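Local coordinates for protein sulfate adenylyltransferase (Allochromatium vinosum, PDB 4DNX) that catalyses the transfer of the adenylyl group of ATP to sulfate, forming adenosine 5'-phosphosulfate and diphosphate, at residues E19-L24 with Q162-S167; L61-S66 with T72-R77; I357-T362 with P376-P381. One frame throughout, in Å; residues are numbered along the deposited sequence.

Contact 1. Residues E19-L24 with Q162-S167; sequences EQHHRL and QVLNFS
His21 and Leu24, one turn apart on helix 18-28, reach down onto Gln162 at the end of strand 155-163 and Leu164 just beyond it. The two leucines form the apolar centre: the CD2 methyl of Leu164 lies 4.0 Å from CB of Leu24, and the same methyl meets the imidazole at its CD2 corner, so one branch of Leu164 fills the angle between the two helix side chains. Leu164 and His21 approach at a slant. The His21 chi1 of -171° sends the imidazole out from the helix to the carbonyl of Leu164, which it meets obliquely. There its CE1 is 3.0 Å from the carbonyl O of Leu164; NE2 lies at a similar distance, but the angle is too poor for a hydrogen bond. Leu24 meets Gln162 differently, the two side chains running at about a right angle. Its CD1 methyl touches the amide, 3.5 Å from NE2 of Gln162, while both methyls of Leu24, CD1 and CD2, stand 3.9 Å from OE1 of Gln162. Beyond CG the glutamine chain is extended, which carries its amide as far as the leucine methyls. Val15 touches both Leu24 and Gln162, and Asp172 of the second subunit packs on His21, placing this junction beside the dimer interface. No hydrogen bond links the two segments. The contact is therefore mainly apolar, with the imidazole close to the Leu164 carbonyl but not bonded to it; at the margin, OE1 of Gln162 turns to Arg98 in a weak hydrogen bond, and His22 NE2 bonds to Asp172 of the second subunit.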
# COMPACT_ATOMS: atom_id res chain seq x y z
N GLU A 19 8.29 3.36 16.63
CA GLU A 19 8.64 3.12 18.04
C GLU A 19 7.41 3.22 18.96
O GLU A 19 7.20 2.35 19.83
CB GLU A 19 9.77 4.05 18.49
CG GLU A 19 10.05 3.88 19.96
CD GLU A 19 11.49 4.14 20.32
OE1 GLU A 19 11.86 5.33 20.40
OE2 GLU A 19 12.23 3.15 20.54
N GLN A 20 6.59 4.26 18.76
CA GLN A 20 5.31 4.43 19.49
C GLN A 20 4.32 3.29 19.18
O GLN A 20 3.64 2.77 20.08
CB GLN A 20 4.65 5.77 19.14
CG GLN A 20 5.28 7.00 19.85
CD GLN A 20 5.34 6.84 21.38
OE1 GLN A 20 6.41 6.99 22.00
NE2 GLN A 20 4.20 6.52 22.00
N HIS A 21 4.26 2.90 17.92
CA HIS A 21 3.48 1.70 17.52
C HIS A 21 3.85 0.44 18.30
O HIS A 21 2.96 -0.26 18.86
CB HIS A 21 3.69 1.48 16.01
CG HIS A 21 2.81 0.43 15.40
ND1 HIS A 21 2.60 0.36 14.04
CD2 HIS A 21 2.15 -0.64 15.93
CE1 HIS A 21 1.79 -0.65 13.76
NE2 HIS A 21 1.52 -1.29 14.89
N HIS A 22 5.15 0.16 18.38
CA HIS A 22 5.64 -1.03 19.10
C HIS A 22 5.30 -0.93 20.59
O HIS A 22 4.87 -1.91 21.20
CB HIS A 22 7.16 -1.23 18.92
CG HIS A 22 7.58 -1.36 17.48
ND1 HIS A 22 8.89 -1.15 17.08
CD2 HIS A 22 6.88 -1.69 16.37
CE1 HIS A 22 8.97 -1.34 15.77
NE2 HIS A 22 7.77 -1.65 15.31
N ARG A 23 5.47 0.26 21.16
CA ARG A 23 5.15 0.44 22.59
C ARG A 23 3.66 0.23 22.89
O ARG A 23 3.31 -0.42 23.92
CB ARG A 23 5.59 1.82 23.07
CG ARG A 23 7.10 1.89 23.23
CD ARG A 23 7.64 3.32 23.20
NE ARG A 23 7.23 4.08 24.37
CZ ARG A 23 7.95 4.21 25.48
NH1 ARG A 23 9.14 3.62 25.59
NH2 ARG A 23 7.48 4.93 26.49
N LEU A 24 2.80 0.76 22.01
CA LEU A 24 1.35 0.62 22.16
C LEU A 24 0.91 -0.83 21.97
O LEU A 24 0.04 -1.34 22.71
CB LEU A 24 0.60 1.55 21.19
CG LEU A 24 0.63 3.04 21.62
CD1 LEU A 24 0.03 4.00 20.56
CD2 LEU A 24 -0.08 3.23 22.95
N GLN A 162 -6.23 5.19 19.07
CA GLN A 162 -4.95 5.05 18.33
C GLN A 162 -5.04 3.71 17.63
O GLN A 162 -5.15 2.66 18.28
CB GLN A 162 -3.77 5.08 19.31
CG GLN A 162 -3.66 6.42 20.04
CD GLN A 162 -2.74 6.33 21.27
OE1 GLN A 162 -3.03 5.64 22.28
NE2 GLN A 162 -1.64 7.02 21.20
N VAL A 163 -4.95 3.75 16.30
CA VAL A 163 -5.14 2.58 15.42
C VAL A 163 -3.80 1.92 15.07
O VAL A 163 -2.84 2.62 14.71
CB VAL A 163 -5.93 2.96 14.17
CG1 VAL A 163 -6.08 1.71 13.27
CG2 VAL A 163 -7.30 3.58 14.58
N LEU A 164 -3.70 0.59 15.25
CA LEU A 164 -2.44 -0.13 15.12
C LEU A 164 -2.28 -0.85 13.79
O LEU A 164 -1.18 -1.23 13.39
CB LEU A 164 -2.29 -1.14 16.29
CG LEU A 164 -2.28 -0.48 17.67
CD1 LEU A 164 -2.01 -1.58 18.71
CD2 LEU A 164 -1.20 0.60 17.79
N ASN A 165 -3.40 -1.09 13.12
CA ASN A 165 -3.37 -1.75 11.79
C ASN A 165 -4.66 -1.50 11.06
O ASN A 165 -5.61 -0.86 11.60
CB ASN A 165 -3.08 -3.26 11.90
CG ASN A 165 -4.11 -3.99 12.74
OD1 ASN A 165 -5.26 -4.15 12.33
ND2 ASN A 165 -3.69 -4.41 13.95
N PHE A 166 -4.70 -1.95 9.80
CA PHE A 166 -5.89 -1.77 8.97
C PHE A 166 -6.61 -3.05 8.71
O PHE A 166 -7.29 -3.20 7.67
CB PHE A 166 -5.49 -1.07 7.67
CG PHE A 166 -4.86 0.30 7.91
CD1 PHE A 166 -5.60 1.30 8.54
CD2 PHE A 166 -3.58 0.61 7.47
CE1 PHE A 166 -5.06 2.56 8.78
CE2 PHE A 166 -3.04 1.91 7.69
CZ PHE A 166 -3.77 2.88 8.34
N SER A 167 -6.50 -3.97 9.66
CA SER A 167 -7.33 -5.20 9.64
C SER A 167 -7.02 -6.06 8.36
O SER A 167 -5.92 -5.98 7.73
CB SER A 167 -8.81 -4.79 9.80
OG SER A 167 -9.71 -5.92 9.98

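Contact 2. Residues L61-S66 with T72-R77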
# COMPACT_ATOMS: atom_id res chain seq x y z
N LEU A 61 -23.17 9.63 23.17
CA LEU A 61 -24.54 9.62 22.72
C LEU A 61 -25.00 11.00 22.23
O LEU A 61 -25.69 11.10 21.22
CB LEU A 61 -25.46 9.17 23.86
CG LEU A 61 -26.30 7.95 23.59
CD1 LEU A 61 -27.27 7.70 24.77
CD2 LEU A 61 -27.06 8.06 22.26
N ALA A 62 -24.61 12.07 22.92
CA ALA A 62 -25.01 13.43 22.44
C ALA A 62 -24.48 13.77 21.01
O ALA A 62 -25.22 14.30 20.19
CB ALA A 62 -24.58 14.52 23.45
N ASP A 63 -23.23 13.46 20.74
CA ASP A 63 -22.69 13.65 19.40
C ASP A 63 -23.37 12.73 18.37
O ASP A 63 -23.61 13.13 17.22
CB ASP A 63 -21.17 13.41 19.37
CG ASP A 63 -20.39 14.58 19.97
OD1 ASP A 63 -20.87 15.72 19.85
OD2 ASP A 63 -19.29 14.35 20.54
N ALA A 64 -23.62 11.47 18.76
CA ALA A 64 -24.31 10.54 17.86
C ALA A 64 -25.72 11.02 17.51
O ALA A 64 -26.15 10.94 16.32
CB ALA A 64 -24.31 9.10 18.42
N LEU A 65 -26.45 11.54 18.52
CA LEU A 65 -27.83 12.06 18.29
C LEU A 65 -27.78 13.29 17.39
O LEU A 65 -28.58 13.42 16.46
CB LEU A 65 -28.52 12.35 19.62
CG LEU A 65 -28.86 11.07 20.36
CD1 LEU A 65 -28.94 11.44 21.86
CD2 LEU A 65 -30.19 10.48 19.86
N SER A 66 -26.76 14.12 17.61
CA SER A 66 -26.63 15.34 16.80
C SER A 66 -26.23 14.98 15.35
O SER A 66 -26.81 15.52 14.40
CB SER A 66 -25.62 16.29 17.43
OG SER A 66 -25.65 17.55 16.75
N THR A 72 -24.23 17.12 12.29
CA THR A 72 -23.18 17.81 13.05
C THR A 72 -22.93 17.14 14.40
O THR A 72 -23.84 16.52 14.97
CB THR A 72 -23.52 19.31 13.33
OG1 THR A 72 -24.68 19.40 14.18
CG2 THR A 72 -23.78 20.07 12.05
N LEU A 73 -21.73 17.31 14.92
CA LEU A 73 -21.43 17.01 16.31
C LEU A 73 -21.95 18.12 17.25
O LEU A 73 -22.35 19.22 16.82
CB LEU A 73 -19.92 16.82 16.47
CG LEU A 73 -19.33 15.76 15.49
CD1 LEU A 73 -17.87 15.56 15.80
CD2 LEU A 73 -20.09 14.45 15.59
N THR A 74 -22.01 17.83 18.56
CA THR A 74 -22.48 18.88 19.51
C THR A 74 -21.66 20.17 19.48
O THR A 74 -22.20 21.25 19.72
CB THR A 74 -22.55 18.38 20.99
OG1 THR A 74 -21.27 17.86 21.39
CG2 THR A 74 -23.65 17.32 21.14
N ASP A 75 -20.36 20.07 19.14
CA ASP A 75 -19.52 21.26 19.04
C ASP A 75 -19.63 21.99 17.70
O ASP A 75 -18.99 23.02 17.49
CB ASP A 75 -18.06 20.96 19.43
CG ASP A 75 -17.29 20.20 18.36
OD1 ASP A 75 -17.84 19.63 17.38
OD2 ASP A 75 -16.04 20.15 18.54
N GLY A 76 -20.45 21.46 16.80
CA GLY A 76 -20.70 22.13 15.55
C GLY A 76 -19.93 21.63 14.34
O GLY A 76 -20.25 22.03 13.23
N ARG A 77 -18.95 20.74 14.54
CA ARG A 77 -18.23 20.13 13.38
C ARG A 77 -19.20 19.32 12.48
O ARG A 77 -20.06 18.61 13.00
CB ARG A 77 -17.10 19.18 13.84
CG ARG A 77 -15.85 19.87 14.39
CD ARG A 77 -14.83 18.87 14.99
NE ARG A 77 -15.39 18.26 16.20
CZ ARG A 77 -14.95 17.15 16.78
NH1 ARG A 77 -13.92 16.48 16.29
NH2 ARG A 77 -15.54 16.70 17.88
O HOH W 1 -18.58 17.46 19.83
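Asp63 and Leu73 bring the two backbones to 4.7 Å between their CA atoms, where the loop that follows helix 61-70 doubles back along the helix's first turns. Residues Leu73 to Gly76 form a type I beta turn, with Gly76 N bonded to Leu73 O, and Leu73 N bonds to Arg77 O across its base. Asp63 grips this turn through a single oxygen. Its OD1 takes the backbone N of Thr74 at 2.7 Å, nearly head-on to the C-O bond, and the Thr74 hydroxyl OG1 at 2.7 Å, on the syn side and 29° out of the carboxylate plane. A water donates to the same OD1 and accepts from Asp75 N, extending the grip along the turn. Thr74 holds OG1 between its backbone N and carbonyl carbon (chi1 55°), close to its own N-H, while its CG2 methyl rests 3.7 Å from Ala62 CB. Within the turn, Asp75 OD1 receives both Arg77 NE, at 3.0 Å in a salt bridge lying in the guanidinium plane, and Arg77 N. That backbone bond closes an Asx turn, so a beta turn and an Asx turn overlap in a surface loop pinned to its preceding helix in the PUA-like domain.

Contact 3. Residues I357-T362 with P376-P381; sequences IQLSGT and PEFSRP
Phe378 inserts its ring against the extended backbone of Ile357 to Leu359, and nearly all the close packing gathers round that ring. Leu359 covers one face: its CB stands 3.7 Å from the ring centroid and only 4° off the normal, a well-centred CH-pi contact. A chi1 of -165° turns the leucine away from its own N, and its chain continues toward the CB end of the ring, where its CD2 methyl lies 3.8 Å from CD2 of Phe378. Ile357 comes in at the far end of the ring, its side chain at about a right angle to that of the phenylalanine. Its CG2 methyl touches CZ of Phe378 at 3.6 Å, and its carbonyl O sits near the ring plane, 3.5 Å from the same CZ. The face opposite Leu359 carries CB of Glu377, offset toward the rim, so the ring lies between the two. Tyr335 of strand 333-336 also packs on Phe378.

The solvent side is looser. The backbone of Gln358 passes the ring, but its CB points away and the exposed side chain packs on Met345 and Ala334. Ser360, also exposed, is the N-cap of helix 361-369, its OG bonding to Arg363 N. Ser379 to Pro381 make no contact with 357-362; Arg380 instead forms a salt bridge with Glu209. Within the ATP-sulfurylase family region, this surface contact thus joins the edge strand 356-357 of a small three-stranded antiparallel sheet to the loop before helix 381-393, with Phe378 packed on Ile357 of the strand and on Leu359 just after it.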
# COMPACT_ATOMS: atom_id res chain seq x y z
N ILE A 357 -28.90 1.29 -28.11
CA ILE A 357 -28.83 -0.13 -27.84
C ILE A 357 -28.47 -0.22 -26.36
O ILE A 357 -27.60 0.51 -25.86
CB ILE A 357 -27.76 -0.86 -28.68
CG1 ILE A 357 -27.97 -0.63 -30.18
CG2 ILE A 357 -27.78 -2.36 -28.40
CD1 ILE A 357 -26.71 -0.97 -30.98
N GLN A 358 -29.17 -1.11 -25.67
CA GLN A 358 -28.99 -1.27 -24.25
C GLN A 358 -28.67 -2.71 -23.90
O GLN A 358 -29.20 -3.64 -24.52
CB GLN A 358 -30.25 -0.84 -23.52
CG GLN A 358 -30.07 0.41 -22.65
CD GLN A 358 -31.35 1.21 -22.56
OE1 GLN A 358 -32.01 1.45 -23.57
NE2 GLN A 358 -31.71 1.60 -21.36
N LEU A 359 -27.79 -2.88 -22.92
CA LEU A 359 -27.43 -4.21 -22.44
C LEU A 359 -27.02 -4.09 -20.99
O LEU A 359 -26.08 -3.39 -20.65
CB LEU A 359 -26.27 -4.82 -23.25
CG LEU A 359 -26.01 -6.33 -23.11
CD1 LEU A 359 -27.18 -7.19 -23.62
CD2 LEU A 359 -24.69 -6.68 -23.85
N SER A 360 -27.76 -4.75 -20.11
CA SER A 360 -27.53 -4.54 -18.71
C SER A 360 -26.25 -5.21 -18.22
O SER A 360 -25.73 -6.14 -18.86
CB SER A 360 -28.74 -5.05 -17.92
OG SER A 360 -28.87 -6.45 -18.07
N GLY A 361 -25.80 -4.79 -17.05
CA GLY A 361 -24.65 -5.41 -16.37
C GLY A 361 -24.97 -6.88 -16.11
O GLY A 361 -24.09 -7.73 -16.17
N THR A 362 -26.24 -7.19 -15.88
CA THR A 362 -26.63 -8.56 -15.63
C THR A 362 -26.44 -9.39 -16.89
O THR A 362 -25.90 -10.49 -16.83
CB THR A 362 -28.10 -8.66 -15.11
OG1 THR A 362 -28.12 -8.11 -13.79
CG2 THR A 362 -28.59 -10.11 -15.09
N PRO A 376 -18.64 -5.32 -28.74
CA PRO A 376 -17.61 -4.35 -28.32
C PRO A 376 -18.18 -3.00 -27.90
O PRO A 376 -17.46 -2.20 -27.28
CB PRO A 376 -16.69 -4.22 -29.55
CG PRO A 376 -17.54 -4.68 -30.71
CD PRO A 376 -18.48 -5.72 -30.16
N GLU A 377 -19.46 -2.75 -28.18
CA GLU A 377 -20.17 -1.57 -27.67
C GLU A 377 -20.35 -1.60 -26.14
O GLU A 377 -20.58 -0.55 -25.52
CB GLU A 377 -21.55 -1.44 -28.31
CG GLU A 377 -21.52 -1.25 -29.83
CD GLU A 377 -20.88 -2.44 -30.56
OE1 GLU A 377 -19.82 -2.26 -31.21
OE2 GLU A 377 -21.43 -3.56 -30.44
N PHE A 378 -20.26 -2.80 -25.54
CA PHE A 378 -20.54 -2.95 -24.11
C PHE A 378 -19.40 -3.53 -23.28
O PHE A 378 -19.37 -3.34 -22.05
CB PHE A 378 -21.80 -3.79 -23.92
CG PHE A 378 -23.01 -3.20 -24.61
CD1 PHE A 378 -23.67 -2.09 -24.04
CD2 PHE A 378 -23.43 -3.70 -25.81
CE1 PHE A 378 -24.79 -1.54 -24.68
CE2 PHE A 378 -24.55 -3.15 -26.46
CZ PHE A 378 -25.22 -2.07 -25.89
N SER A 379 -18.47 -4.24 -23.93
CA SER A 379 -17.32 -4.83 -23.21
C SER A 379 -16.05 -4.78 -24.06
O SER A 379 -16.08 -5.06 -25.28
CB SER A 379 -17.65 -6.27 -22.78
OG SER A 379 -16.67 -6.76 -21.87
N ARG A 380 -14.92 -4.43 -23.44
CA ARG A 380 -13.64 -4.47 -24.17
C ARG A 380 -13.19 -5.91 -24.32
O ARG A 380 -13.28 -6.68 -23.32
CB ARG A 380 -12.59 -3.68 -23.39
CG ARG A 380 -13.00 -2.23 -23.09
CD ARG A 380 -13.31 -1.47 -24.41
NE ARG A 380 -13.39 -0.02 -24.17
CZ ARG A 380 -13.41 0.88 -25.15
NH1 ARG A 380 -13.38 0.48 -26.42
NH2 ARG A 380 -13.49 2.19 -24.88
N PRO A 381 -12.68 -6.30 -25.48
CA PRO A 381 -12.28 -7.72 -25.66
C PRO A 381 -11.31 -8.24 -24.58
O PRO A 381 -11.42 -9.39 -24.15
CB PRO A 381 -11.61 -7.75 -27.04
CG PRO A 381 -12.17 -6.56 -27.75
CD PRO A 381 -12.42 -5.53 -26.73

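Overall arrangement
Contacts 1 and 2 both belong to the PUA-like N-terminal region, contact 2 nested within the chain loop that contact 1 closes. Their centres are 28 Å apart and their nearest atoms about 14 Å. Contact 1 ends on strand 155-163 of the mixed sheet, whereas contact 2 lies at helix 61-70 and the loop after it. Contact 3 follows, in the ATP-sulfurylase region, at the edge strand of the small antiparallel sheet; its centre is 46 Å from those of contacts 1 and 2, on the opposite side of the chain's centre. Contact 1 borders the second subunit, while no other chain of the dimer touches contacts 2 or 3. They thus mark separate parts of the enzyme.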